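Uncharacterized protein (Legionella pneumophila subsp. pneumophila, PDB 5T2X) is of unknown function; it is an all-helical protein belonging to the DUF5630 family. Local coordinates at residues Met36-Leu41 and Lys54-Phe59; Thr44-Tyr49 and Ala66-Thr71; Phe59-Glu64 and Pro88-Gln93; Asn24-Lys27 and Arg33-Met36; Thr71-Phe76 and Lys96-Tyr101. All coordinates share one frame; numbering follows the deposited sequence.

Contact 1 of 5, residues Met36-Leu41 and Lys54-Phe59; sequences MLLNNL and KTITDF
L38 extends from helix 31-40 into the angle between I56 and F59, which sit almost one turn apart on helix 54-60. All three side chains set out toward the opposite helix, and the backbones stand well apart, with 9.2 Å between the CA atoms of L38 and I56, so side chains alone bridge the interval. The two methyls of L38 divide the work. CD1 faces F59 at the rim of its ring, near the ring plane, and lies equally far from two neighbouring carbons, 3.8 Å from F59 CD2 and 3.8 Å from F59 CE2. CD2 of L38 turns to the other partner and meets I56 CG2 at 4.0 Å. Both pairs of side chains cross obliquely. With CG of F59 anti to its backbone N (chi1 178°), the ring stands out from the helix and presents its CD2-CE2 side to the leucine. In I56 it is the branch methyl CG2, not the CG1-CD1 arm, that touches L38. I22 of helix 15-27 packs on L38 and I56, I26 of the same helix on I56 and F59, and L46 of helix 43-52 on L38, so four consecutive helices close round this spot. On the exposed side of helix 54-60, D58 OD2 receives K54 NZ on its syn lone pair, a salt bridge of 3.1 Å. The contact itself has no hydrogen bond: three buried hydrocarbon groups meet by dispersion and exclusion of water, and CD1 lies against the hydrogen-bearing ring edge rather than the pi cloud.

Contact 2 of 5, residues Thr44-Tyr49 and Ala66-Thr71; sequences TTLIKY and ADIWRT
L46 and W69 make a CH-pi contact between helices 43-52 and 66-76. The methyl CD2 of L46 lies over a face of the six-membered ring, 4.2 Å from its centroid and 27° off the normal, displaced toward W69 CZ3 at 3.8 Å. CG of L46, set anti to the backbone N (chi1 170°), also comes within 4.1 Å of W69 CH2, so the isobutyl group leans along the outer part of the indole. The remaining contacts are aliphatic. L46 CD2 touches I68 CG2 at 3.9 Å and is thus shared between I68 and the indole face. I47 approaches W69 from another quarter: its CG1 lies 4.2 Å from CZ3, near the ring plane, at the edge. The short helical segments run roughly antiparallel at 143°, with their axes 12.3 Å apart, a wide separation bridged by the long side chains. Polar bonds lie outside this interface. W69 NE1 is hydrogen-bonded to C60 O, while K48 and R70 form salt bridges with E15 and E85. Y99 and F100 of helix 91-111 continue the apolar layer beyond I47. The indole is therefore used at two ends: its N-H is tied to a backbone carbonyl, which should restrict rotation of the ring, while its benzene portion meets the aliphatic carbons of L46 and I47, which ask for no polar partner.

Contact 3 of 5, residues Phe59-Glu64 and Pro88-Gln93; sequences FCEEAE and PLTVSQ
E61 and S92 are joined by a direct hydrogen bond, S92 OG giving its proton to E61 OE2 at 2.8 Å on the syn side of the carboxylate. The other oxygen, E61 OE1, is 3.0 Å from the same S92 OG, so the hydroxyl lies close to both. A water adds a second link: it accepts from S92 N at 3.2 Å and donates, weakly, to E61 OE1 at 3.3 Å. E61 reaches across because its chain bends at chi2 (-57°), and S92 holds OG between its own backbone N and carbonyl carbon (chi1 74°). The carboxylate thus meets the first turn of helix 91-111, whose N-cap residue is T90. The positive end of the helix would probably favour the negative charge there. Behind this shell the turn is braced by Q93, which accepts from T90 N through OE1 at 3.0 Å. This bond, one half of a capping box, is nearly straight at 169° and falls on a lone pair in the carbonyl plane. Farther out, K96 NZ, one turn along the same helix, makes a long, weak ion pair with E61 OE2, and W69 of helix 66-76 packs against S92.

Contact 4 of 5, residues Asn24-Lys27 and Arg33-Met36; sequences NLIK and RAKM
The guanidinium of R33 is the flat group of this contact, and L25 meets it obliquely through CD2. The firmer touch lies further back along the arginine chain, where L25 CD2 is 3.7 Å from R33 CD. The two residues belong to consecutive helices, 15-27 and 31-40, joined by a short turn into an alpha-turn-alpha unit at the N-terminal end of the modelled chain. The L25 and R33 side chains cross at about a right angle. In R33, CG anti to the backbone N (chi1 -164°) and an extended chi2 carry CG and CD across L25; the bend at chi3 (-54°) then turns the guanidinium. L25 CD1 is 4.0 Å from R33 CG and 3.9 Å from A34 N, so the second methyl reaches the backbone of the other helix. Beneath them the helices come very close, with 5.5 Å between the CA atoms of L25 and A34, an approach that the small A34 side chain permits. K35 leads away from this contact to a salt bridge with D67 and a hydrogen bond with E64 O; I26 also packs on T55 of helix 54-60. The A34 methyl fills the angle between two neighbouring side chains, with A34 CB 3.8 Å from L25 CB and 3.6 Å from I26 CG1.

Contact 5 of 5, residues Thr71-Phe76 and Lys96-Tyr101; sequences THLQNF and KGIYFY
The last turns of helix 66-76 pack against helix 91-111 in a helix-helix crossing, with F76 laid against I98. The segments cross at 48° with axes 10.8 Å apart. The methyl CG2 of I98 stands over the middle of the phenyl ring, 3.8 Å above its plane. Its line to the centroid is 1° off the normal, and all six ring carbons are about equally distant, with F76 CE2 at 4.1 Å, which makes this a well-centred CH-pi contact. I98 can offer CG2 to the ring because this branch is anti to the backbone N, while CG1 lies beside it and carries CD1 to another neighbour. The side chains of F76 and I98 run alongside one another with opposite headings. One turn before F76, L73 meets the other arm of the isoleucine: L73 CD1 is 3.9 Å from I98 CD1, the two chains crossing at about a right angle. In this all-helical fold, F83 from the loop that connects the two helices packs on L73, F76 and I98, so the connection itself covers the crossing. Y99 adds a looser touch from the next position. F76 CZ lies 4.4 Å from Y99 CB, while the phenol leads away from F76 and its OH is hydrogen-bonded to T44 OG1 of helix 43-52.

In the fold
The five contacts follow the N-terminal helices 15-27, 31-40, 43-52, 54-60, 66-76 and 91-111. Contact 4 joins the first two and is farthest from the centre of the chain, about 31 Å, against about 13 Å for contact 5. Contact 1 lies with its centre about 7 Å from those of contacts 4 and 2. Contact 4 shares helix 31-40 with contact 1, contact 1 shares helix 54-60 with contact 3, helix 66-76 serves contacts 2 and 5, and helix 91-111 serves contacts 3 and 5, which also cross along the chain. Contact 2 crosses both contact 1 and contact 3. Pairings between non-consecutive helices thus tie the N-terminal part together.

Contact 1 of 5, residues Met36-Leu41 and Lys54-Phe59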
# COMPACT_ATOMS: atom_id res chain seq x y z
N MSE A 36 11.77 21.27 16.85
CA MSE A 36 10.77 21.86 17.72
C MSE A 36 9.70 22.61 16.92
O MSE A 36 8.51 22.52 17.23
CB MSE A 36 11.46 22.80 18.71
CG MSE A 36 10.55 23.75 19.44
SE MSE A 36 11.63 25.03 20.43
CE MSE A 36 10.21 26.20 21.06
N LEU A 37 10.13 23.34 15.89
CA LEU A 37 9.18 24.06 15.06
C LEU A 37 8.45 23.13 14.10
O LEU A 37 7.27 23.33 13.82
CB LEU A 37 9.91 25.16 14.28
CG LEU A 37 10.40 26.37 15.08
CD1 LEU A 37 11.03 27.40 14.16
CD2 LEU A 37 9.25 26.98 15.88
N LEU A 38 9.15 22.11 13.59
CA LEU A 38 8.51 21.15 12.69
C LEU A 38 7.37 20.41 13.38
O LEU A 38 6.36 20.08 12.74
CB LEU A 38 9.54 20.16 12.15
CG LEU A 38 10.48 20.70 11.07
CD1 LEU A 38 11.68 19.78 10.90
CD2 LEU A 38 9.74 20.86 9.75
N ASN A 39 7.51 20.14 14.68
CA ASN A 39 6.46 19.44 15.41
C ASN A 39 5.22 20.30 15.64
O ASN A 39 4.13 19.76 15.83
CB ASN A 39 6.99 18.93 16.75
CG ASN A 39 7.83 17.68 16.61
OD1 ASN A 39 7.61 16.87 15.71
ND2 ASN A 39 8.80 17.52 17.50
N ASN A 40 5.37 21.63 15.62
CA ASN A 40 4.22 22.50 15.79
C ASN A 40 3.34 22.55 14.55
O ASN A 40 2.18 22.95 14.64
CB ASN A 40 4.67 23.92 16.15
CG ASN A 40 5.38 23.99 17.48
OD1 ASN A 40 5.12 23.18 18.37
ND2 ASN A 40 6.28 24.95 17.63
N LEU A 41 3.87 22.15 13.39
CA LEU A 41 3.13 22.27 12.15
C LEU A 41 2.01 21.25 12.06
O LEU A 41 2.08 20.15 12.63
CB LEU A 41 4.07 22.08 10.95
CG LEU A 41 5.18 23.11 10.75
CD1 LEU A 41 6.05 22.71 9.57
CD2 LEU A 41 4.59 24.50 10.54
N LYS A 54 14.54 20.52 -0.19
CA LYS A 54 15.41 19.37 -0.01
C LYS A 54 16.00 19.33 1.39
O LYS A 54 16.19 18.24 1.95
CB LYS A 54 16.53 19.39 -1.06
CG LYS A 54 17.58 18.31 -0.88
CD LYS A 54 18.73 18.48 -1.85
CE LYS A 54 19.84 17.48 -1.56
NZ LYS A 54 19.36 16.07 -1.63
N THR A 55 16.29 20.49 1.98
CA THR A 55 16.86 20.53 3.32
C THR A 55 15.89 19.96 4.35
O THR A 55 16.30 19.22 5.25
CB THR A 55 17.25 21.96 3.69
OG1 THR A 55 18.18 22.47 2.73
CG2 THR A 55 17.88 22.00 5.07
N ILE A 56 14.60 20.28 4.22
CA ILE A 56 13.62 19.83 5.21
C ILE A 56 13.41 18.32 5.09
O ILE A 56 13.43 17.60 6.10
CB ILE A 56 12.30 20.59 5.05
CG1 ILE A 56 12.52 22.11 5.15
CG2 ILE A 56 11.28 20.13 6.08
CD1 ILE A 56 13.32 22.54 6.33
N THR A 57 13.20 17.83 3.87
CA THR A 57 12.84 16.42 3.71
C THR A 57 13.99 15.49 4.09
O THR A 57 13.76 14.44 4.69
CB THR A 57 12.37 16.15 2.28
OG1 THR A 57 12.07 14.75 2.13
CG2 THR A 57 13.43 16.55 1.26
N ASP A 58 15.23 15.87 3.76
CA ASP A 58 16.37 15.05 4.16
C ASP A 58 16.50 14.99 5.67
O ASP A 58 16.79 13.94 6.24
CB ASP A 58 17.65 15.58 3.52
CG ASP A 58 17.64 15.48 2.01
OD1 ASP A 58 16.82 14.72 1.47
OD2 ASP A 58 18.47 16.16 1.37
N PHE A 59 16.27 16.13 6.34
CA PHE A 59 16.30 16.15 7.80
C PHE A 59 15.17 15.32 8.39
O PHE A 59 15.36 14.64 9.40
CB PHE A 59 16.23 17.60 8.29
CG PHE A 59 16.22 17.74 9.78
CD1 PHE A 59 17.37 17.52 10.52
CD2 PHE A 59 15.06 18.12 10.44
CE1 PHE A 59 17.36 17.65 11.90
CE2 PHE A 59 15.04 18.26 11.82
CZ PHE A 59 16.19 18.02 12.55

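Contact 2 of 5, residues Thr44-Tyr49 and Ala66-Thr71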
# COMPACT_ATOMS: atom_id res chain seq x y z
N THR A 44 -0.53 18.84 7.04
CA THR A 44 -0.59 19.37 5.68
C THR A 44 0.61 20.26 5.39
O THR A 44 1.25 20.14 4.34
CB THR A 44 -1.89 20.16 5.48
OG1 THR A 44 -3.02 19.28 5.64
CG2 THR A 44 -1.93 20.77 4.08
N THR A 45 0.95 21.15 6.33
CA THR A 45 2.06 22.06 6.11
C THR A 45 3.40 21.33 6.21
O THR A 45 4.33 21.63 5.44
CB THR A 45 2.00 23.21 7.11
OG1 THR A 45 0.70 23.82 7.05
CG2 THR A 45 3.05 24.26 6.79
N LEU A 46 3.51 20.38 7.14
CA LEU A 46 4.75 19.61 7.27
C LEU A 46 5.07 18.87 5.98
O LEU A 46 6.20 18.93 5.47
CB LEU A 46 4.63 18.63 8.43
CG LEU A 46 5.75 17.58 8.55
CD1 LEU A 46 7.09 18.24 8.83
CD2 LEU A 46 5.42 16.55 9.61
N ILE A 47 4.08 18.16 5.43
CA ILE A 47 4.30 17.42 4.18
C ILE A 47 4.62 18.39 3.05
O ILE A 47 5.51 18.12 2.22
CB ILE A 47 3.07 16.55 3.86
CG1 ILE A 47 2.92 15.45 4.91
CG2 ILE A 47 3.19 15.96 2.47
CD1 ILE A 47 1.73 14.55 4.68
N LYS A 48 3.93 19.52 3.00
CA LYS A 48 4.18 20.50 1.95
C LYS A 48 5.59 21.07 2.05
O LYS A 48 6.20 21.40 1.02
CB LYS A 48 3.14 21.62 2.03
CG LYS A 48 3.25 22.67 0.94
CD LYS A 48 1.95 23.45 0.83
CE LYS A 48 2.18 24.79 0.17
NZ LYS A 48 3.10 25.61 1.00
N TYR A 49 6.14 21.19 3.26
CA TYR A 49 7.51 21.69 3.40
C TYR A 49 8.51 20.67 2.88
O TYR A 49 9.51 21.04 2.25
CB TYR A 49 7.80 22.04 4.85
CG TYR A 49 7.25 23.38 5.30
CD1 TYR A 49 6.36 24.09 4.50
CD2 TYR A 49 7.64 23.94 6.51
CE1 TYR A 49 5.86 25.32 4.91
CE2 TYR A 49 7.14 25.16 6.93
CZ TYR A 49 6.26 25.85 6.13
OH TYR A 49 5.76 27.06 6.54
N ALA A 66 12.17 10.37 13.13
CA ALA A 66 11.03 9.48 12.93
C ALA A 66 9.92 9.72 13.94
O ALA A 66 8.76 9.42 13.65
CB ALA A 66 11.49 8.02 13.00
N ASP A 67 10.24 10.25 15.12
CA ASP A 67 9.21 10.55 16.10
C ASP A 67 8.29 11.67 15.65
O ASP A 67 7.15 11.76 16.12
CB ASP A 67 9.84 10.92 17.44
CG ASP A 67 10.68 12.17 17.36
OD1 ASP A 67 11.84 12.08 16.91
OD2 ASP A 67 10.18 13.25 17.74
N ILE A 68 8.76 12.54 14.74
CA ILE A 68 7.89 13.56 14.17
C ILE A 68 6.72 12.91 13.44
O ILE A 68 5.57 13.34 13.57
CB ILE A 68 8.69 14.48 13.23
CG1 ILE A 68 9.81 15.19 14.00
CG2 ILE A 68 7.77 15.49 12.55
CD1 ILE A 68 10.66 16.09 13.14
N TRP A 69 7.00 11.84 12.69
CA TRP A 69 5.95 11.16 11.93
C TRP A 69 5.10 10.27 12.82
O TRP A 69 3.89 10.15 12.59
CB TRP A 69 6.58 10.36 10.79
CG TRP A 69 7.43 11.19 9.88
CD1 TRP A 69 8.80 11.21 9.84
CD2 TRP A 69 6.98 12.12 8.89
NE1 TRP A 69 9.22 12.10 8.87
CE2 TRP A 69 8.12 12.67 8.28
CE3 TRP A 69 5.72 12.54 8.47
CZ2 TRP A 69 8.04 13.62 7.27
CZ3 TRP A 69 5.64 13.48 7.46
CH2 TRP A 69 6.80 14.01 6.87
N ARG A 70 5.70 9.64 13.83
CA ARG A 70 4.93 8.76 14.71
C ARG A 70 3.88 9.53 15.49
O ARG A 70 2.80 9.00 15.76
CB ARG A 70 5.86 8.02 15.67
CG ARG A 70 6.71 6.96 15.00
CD ARG A 70 7.30 6.00 16.01
NE ARG A 70 8.09 4.97 15.34
CZ ARG A 70 9.38 5.11 15.03
NH1 ARG A 70 10.01 6.23 15.34
NH2 ARG A 70 10.02 4.13 14.42
N THR A 71 4.18 10.78 15.86
CA THR A 71 3.18 11.62 16.51
C THR A 71 1.97 11.82 15.60
O THR A 71 0.82 11.71 16.05
CB THR A 71 3.79 12.97 16.89
OG1 THR A 71 4.84 12.76 17.84
CG2 THR A 71 2.74 13.88 17.50

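Contact 3 of 5, residues Phe59-Glu64 and Pro88-Gln93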
# COMPACT_ATOMS: atom_id res chain seq x y z
N PHE A 59 16.27 16.13 6.34
CA PHE A 59 16.30 16.15 7.80
C PHE A 59 15.17 15.32 8.39
O PHE A 59 15.36 14.64 9.40
CB PHE A 59 16.23 17.60 8.29
CG PHE A 59 16.22 17.74 9.78
CD1 PHE A 59 17.37 17.52 10.52
CD2 PHE A 59 15.06 18.12 10.44
CE1 PHE A 59 17.36 17.65 11.90
CE2 PHE A 59 15.04 18.26 11.82
CZ PHE A 59 16.19 18.02 12.55
N CYS A 60 13.99 15.36 7.77
CA CYS A 60 12.83 14.63 8.27
C CYS A 60 12.86 13.15 7.95
O CYS A 60 12.01 12.40 8.45
CB CYS A 60 11.54 15.25 7.71
SG CYS A 60 11.16 16.90 8.36
N GLU A 61 13.81 12.69 7.13
CA GLU A 61 13.94 11.28 6.82
C GLU A 61 15.03 10.59 7.62
O GLU A 61 15.20 9.37 7.51
CB GLU A 61 14.21 11.09 5.32
CG GLU A 61 13.03 11.43 4.42
CD GLU A 61 11.78 10.63 4.76
OE1 GLU A 61 11.92 9.45 5.14
OE2 GLU A 61 10.67 11.19 4.65
N GLU A 62 15.78 11.33 8.43
CA GLU A 62 16.80 10.73 9.28
C GLU A 62 16.14 9.97 10.43
O GLU A 62 14.95 10.14 10.73
CB GLU A 62 17.76 11.80 9.81
CG GLU A 62 18.55 12.50 8.71
CD GLU A 62 19.38 13.66 9.23
OE1 GLU A 62 19.35 13.91 10.45
OE2 GLU A 62 20.05 14.31 8.41
N ALA A 63 16.94 9.13 11.09
CA ALA A 63 16.39 8.21 12.09
C ALA A 63 15.84 8.96 13.30
O ALA A 63 14.76 8.63 13.80
CB ALA A 63 17.46 7.21 12.53
N GLU A 64 16.56 9.98 13.78
CA GLU A 64 16.13 10.69 14.98
C GLU A 64 14.94 11.60 14.74
O GLU A 64 14.42 12.18 15.70
CB GLU A 64 17.30 11.50 15.56
CG GLU A 64 17.94 12.48 14.59
CD GLU A 64 19.00 11.83 13.71
OE1 GLU A 64 19.21 10.61 13.82
OE2 GLU A 64 19.62 12.56 12.90
N PRO A 88 8.95 -3.04 4.52
CA PRO A 88 10.07 -2.15 4.18
C PRO A 88 9.74 -0.65 4.17
O PRO A 88 10.65 0.16 3.97
CB PRO A 88 10.46 -2.61 2.77
CG PRO A 88 9.18 -3.09 2.19
CD PRO A 88 8.41 -3.71 3.32
N LEU A 89 8.48 -0.29 4.39
CA LEU A 89 8.09 1.12 4.35
C LEU A 89 8.52 1.83 5.62
O LEU A 89 8.47 1.27 6.72
CB LEU A 89 6.58 1.25 4.16
CG LEU A 89 6.03 0.89 2.78
CD1 LEU A 89 4.56 1.27 2.67
CD2 LEU A 89 6.84 1.55 1.68
N THR A 90 8.94 3.09 5.47
CA THR A 90 9.31 3.91 6.61
C THR A 90 8.06 4.57 7.20
O THR A 90 6.97 4.54 6.62
CB THR A 90 10.33 4.97 6.21
OG1 THR A 90 9.72 5.93 5.34
CG2 THR A 90 11.51 4.33 5.50
N VAL A 91 8.23 5.17 8.38
CA VAL A 91 7.09 5.77 9.07
C VAL A 91 6.59 7.00 8.32
O VAL A 91 5.39 7.31 8.37
CB VAL A 91 7.46 6.09 10.53
CG1 VAL A 91 8.55 7.14 10.61
CG2 VAL A 91 6.22 6.52 11.32
N SER A 92 7.47 7.72 7.62
CA SER A 92 7.03 8.88 6.86
C SER A 92 6.23 8.45 5.63
O SER A 92 5.21 9.07 5.30
CB SER A 92 8.22 9.74 6.45
OG SER A 92 8.96 9.13 5.41
N GLN A 93 6.67 7.39 4.96
CA GLN A 93 5.90 6.84 3.85
C GLN A 93 4.53 6.37 4.32
O GLN A 93 3.53 6.53 3.61
CB GLN A 93 6.66 5.69 3.20
CG GLN A 93 7.95 6.11 2.51
CD GLN A 93 8.71 4.94 1.94
OE1 GLN A 93 8.92 3.94 2.62
NE2 GLN A 93 9.14 5.06 0.69
O HOH W 1 10.62 8.04 7.84

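Contact 4 of 5, residues Asn24-Lys27 and Arg33-Met36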
# COMPACT_ATOMS: atom_id res chain seq x y z
N ASN A 24 17.21 27.30 7.54
CA ASN A 24 18.42 27.88 8.11
C ASN A 24 18.76 27.24 9.45
O ASN A 24 19.94 27.04 9.76
CB ASN A 24 18.28 29.39 8.24
CG ASN A 24 18.15 30.09 6.90
OD1 ASN A 24 18.50 29.52 5.86
ND2 ASN A 24 17.66 31.32 6.91
N LEU A 25 17.75 26.92 10.26
CA LEU A 25 18.00 26.24 11.53
C LEU A 25 18.70 24.91 11.31
O LEU A 25 19.59 24.53 12.08
CB LEU A 25 16.69 26.04 12.29
CG LEU A 25 16.03 27.30 12.86
CD1 LEU A 25 14.70 26.95 13.52
CD2 LEU A 25 16.95 28.00 13.84
N ILE A 26 18.32 24.18 10.25
CA ILE A 26 18.97 22.91 9.96
C ILE A 26 20.39 23.13 9.48
O ILE A 26 21.31 22.37 9.83
CB ILE A 26 18.13 22.11 8.94
CG1 ILE A 26 16.74 21.83 9.51
CG2 ILE A 26 18.83 20.81 8.58
CD1 ILE A 26 15.81 21.15 8.54
N LYS A 27 20.61 24.17 8.67
CA LYS A 27 21.96 24.46 8.19
C LYS A 27 22.86 24.94 9.32
O LYS A 27 24.04 24.57 9.38
CB LYS A 27 21.90 25.49 7.07
CG LYS A 27 21.15 25.02 5.83
CD LYS A 27 20.99 26.14 4.82
CE LYS A 27 20.22 25.67 3.60
NZ LYS A 27 19.99 26.78 2.63
N ARG A 33 16.03 22.89 17.58
CA ARG A 33 15.14 24.03 17.35
C ARG A 33 14.31 23.84 16.09
O ARG A 33 13.12 24.17 16.06
CB ARG A 33 15.95 25.32 17.28
CG ARG A 33 15.13 26.58 17.44
CD ARG A 33 16.03 27.81 17.38
NE ARG A 33 17.11 27.73 18.36
CZ ARG A 33 18.12 28.60 18.42
NH1 ARG A 33 18.18 29.61 17.57
NH2 ARG A 33 19.06 28.46 19.34
N ALA A 34 14.92 23.31 15.03
CA ALA A 34 14.18 23.01 13.81
C ALA A 34 13.16 21.90 14.04
O ALA A 34 12.03 21.97 13.56
CB ALA A 34 15.14 22.63 12.68
N LYS A 35 13.56 20.86 14.79
CA LYS A 35 12.63 19.79 15.12
C LYS A 35 11.50 20.29 16.00
O LYS A 35 10.37 19.79 15.91
CB LYS A 35 13.40 18.66 15.81
CG LYS A 35 12.58 17.43 16.15
CD LYS A 35 13.49 16.33 16.66
CE LYS A 35 12.70 15.13 17.14
NZ LYS A 35 13.59 14.03 17.58
N MSE A 36 11.77 21.27 16.85
CA MSE A 36 10.77 21.86 17.72
C MSE A 36 9.70 22.61 16.92
O MSE A 36 8.51 22.52 17.23
CB MSE A 36 11.46 22.80 18.71
CG MSE A 36 10.55 23.75 19.44
SE MSE A 36 11.63 25.03 20.43
CE MSE A 36 10.21 26.20 21.06

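Contact 5 of 5, residues Thr71-Phe76 and Lys96-Tyr101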
# COMPACT_ATOMS: atom_id res chain seq x y z
N THR A 71 4.18 10.78 15.86
CA THR A 71 3.18 11.62 16.51
C THR A 71 1.97 11.82 15.60
O THR A 71 0.82 11.71 16.05
CB THR A 71 3.79 12.97 16.89
OG1 THR A 71 4.84 12.76 17.84
CG2 THR A 71 2.74 13.88 17.50
N HIS A 72 2.21 12.09 14.31
CA HIS A 72 1.10 12.22 13.37
C HIS A 72 0.42 10.88 13.12
O HIS A 72 -0.80 10.81 12.96
CB HIS A 72 1.59 12.83 12.06
CG HIS A 72 2.00 14.26 12.17
ND1 HIS A 72 1.09 15.28 12.38
CD2 HIS A 72 3.21 14.86 12.11
CE1 HIS A 72 1.72 16.43 12.44
NE2 HIS A 72 3.01 16.20 12.28
N LEU A 73 1.20 9.79 13.09
CA LEU A 73 0.61 8.47 12.91
C LEU A 73 -0.31 8.13 14.08
O LEU A 73 -1.40 7.57 13.88
CB LEU A 73 1.71 7.41 12.78
CG LEU A 73 1.22 5.97 12.59
CD1 LEU A 73 0.51 5.81 11.25
CD2 LEU A 73 2.37 4.99 12.70
N GLN A 74 0.11 8.45 15.30
CA GLN A 74 -0.72 8.17 16.47
C GLN A 74 -1.95 9.06 16.53
O GLN A 74 -2.91 8.72 17.24
CB GLN A 74 0.11 8.32 17.74
CG GLN A 74 1.16 7.22 17.90
CD GLN A 74 2.18 7.53 18.98
OE1 GLN A 74 2.36 8.69 19.37
NE2 GLN A 74 2.85 6.50 19.47
N ASN A 75 -1.96 10.19 15.82
CA ASN A 75 -3.16 11.01 15.75
C ASN A 75 -4.22 10.38 14.85
O ASN A 75 -5.41 10.66 15.02
CB ASN A 75 -2.82 12.42 15.25
CG ASN A 75 -2.17 13.27 16.33
OD1 ASN A 75 -1.10 13.86 16.11
ND2 ASN A 75 -2.80 13.34 17.49
N PHE A 76 -3.81 9.55 13.89
CA PHE A 76 -4.78 8.85 13.06
C PHE A 76 -5.47 7.71 13.79
O PHE A 76 -6.53 7.26 13.36
CB PHE A 76 -4.10 8.30 11.80
CG PHE A 76 -3.76 9.35 10.78
CD1 PHE A 76 -4.76 10.08 10.15
CD2 PHE A 76 -2.44 9.59 10.43
CE1 PHE A 76 -4.45 11.04 9.21
CE2 PHE A 76 -2.13 10.55 9.49
CZ PHE A 76 -3.13 11.28 8.88
N LYS A 96 2.51 9.80 5.17
CA LYS A 96 2.18 10.51 3.94
C LYS A 96 1.18 9.72 3.11
O LYS A 96 0.25 10.29 2.53
CB LYS A 96 3.44 10.80 3.13
CG LYS A 96 4.41 11.77 3.77
CD LYS A 96 5.64 11.92 2.90
CE LYS A 96 6.70 12.77 3.56
NZ LYS A 96 7.95 12.81 2.75
N GLY A 97 1.35 8.40 3.04
CA GLY A 97 0.42 7.58 2.28
C GLY A 97 -0.98 7.62 2.84
O GLY A 97 -1.96 7.68 2.09
N ILE A 98 -1.11 7.58 4.17
CA ILE A 98 -2.42 7.68 4.80
C ILE A 98 -3.02 9.06 4.58
O ILE A 98 -4.21 9.20 4.28
CB ILE A 98 -2.32 7.34 6.30
CG1 ILE A 98 -1.97 5.87 6.49
CG2 ILE A 98 -3.62 7.69 7.02
CD1 ILE A 98 -1.57 5.53 7.91
N TYR A 99 -2.20 10.11 4.70
CA TYR A 99 -2.70 11.47 4.54
C TYR A 99 -3.20 11.71 3.12
O TYR A 99 -4.32 12.19 2.91
CB TYR A 99 -1.62 12.48 4.90
CG TYR A 99 -1.96 13.90 4.50
CD1 TYR A 99 -2.78 14.69 5.29
CD2 TYR A 99 -1.47 14.44 3.31
CE1 TYR A 99 -3.10 15.98 4.91
CE2 TYR A 99 -1.78 15.73 2.93
CZ TYR A 99 -2.60 16.50 3.73
OH TYR A 99 -2.91 17.78 3.36
N PHE A 100 -2.37 11.37 2.12
CA PHE A 100 -2.77 11.59 0.74
C PHE A 100 -3.99 10.76 0.36
O PHE A 100 -4.82 11.20 -0.44
CB PHE A 100 -1.60 11.27 -0.20
CG PHE A 100 -0.51 12.31 -0.19
CD1 PHE A 100 -0.83 13.66 -0.16
CD2 PHE A 100 0.82 11.95 -0.21
CE1 PHE A 100 0.16 14.62 -0.16
CE2 PHE A 100 1.82 12.90 -0.20
CZ PHE A 100 1.49 14.24 -0.17
N TYR A 101 -4.12 9.56 0.93
CA TYR A 101 -5.31 8.76 0.67
C TYR A 101 -6.54 9.40 1.31
O TYR A 101 -7.64 9.36 0.74
CB TYR A 101 -5.13 7.33 1.17
CG TYR A 101 -6.28 6.43 0.82
CD1 TYR A 101 -6.40 5.89 -0.46
CD2 TYR A 101 -7.26 6.12 1.75
CE1 TYR A 101 -7.46 5.07 -0.79
CE2 TYR A 101 -8.33 5.30 1.43
CZ TYR A 101 -8.42 4.77 0.15
OH TYR A 101 -9.47 3.96 -0.18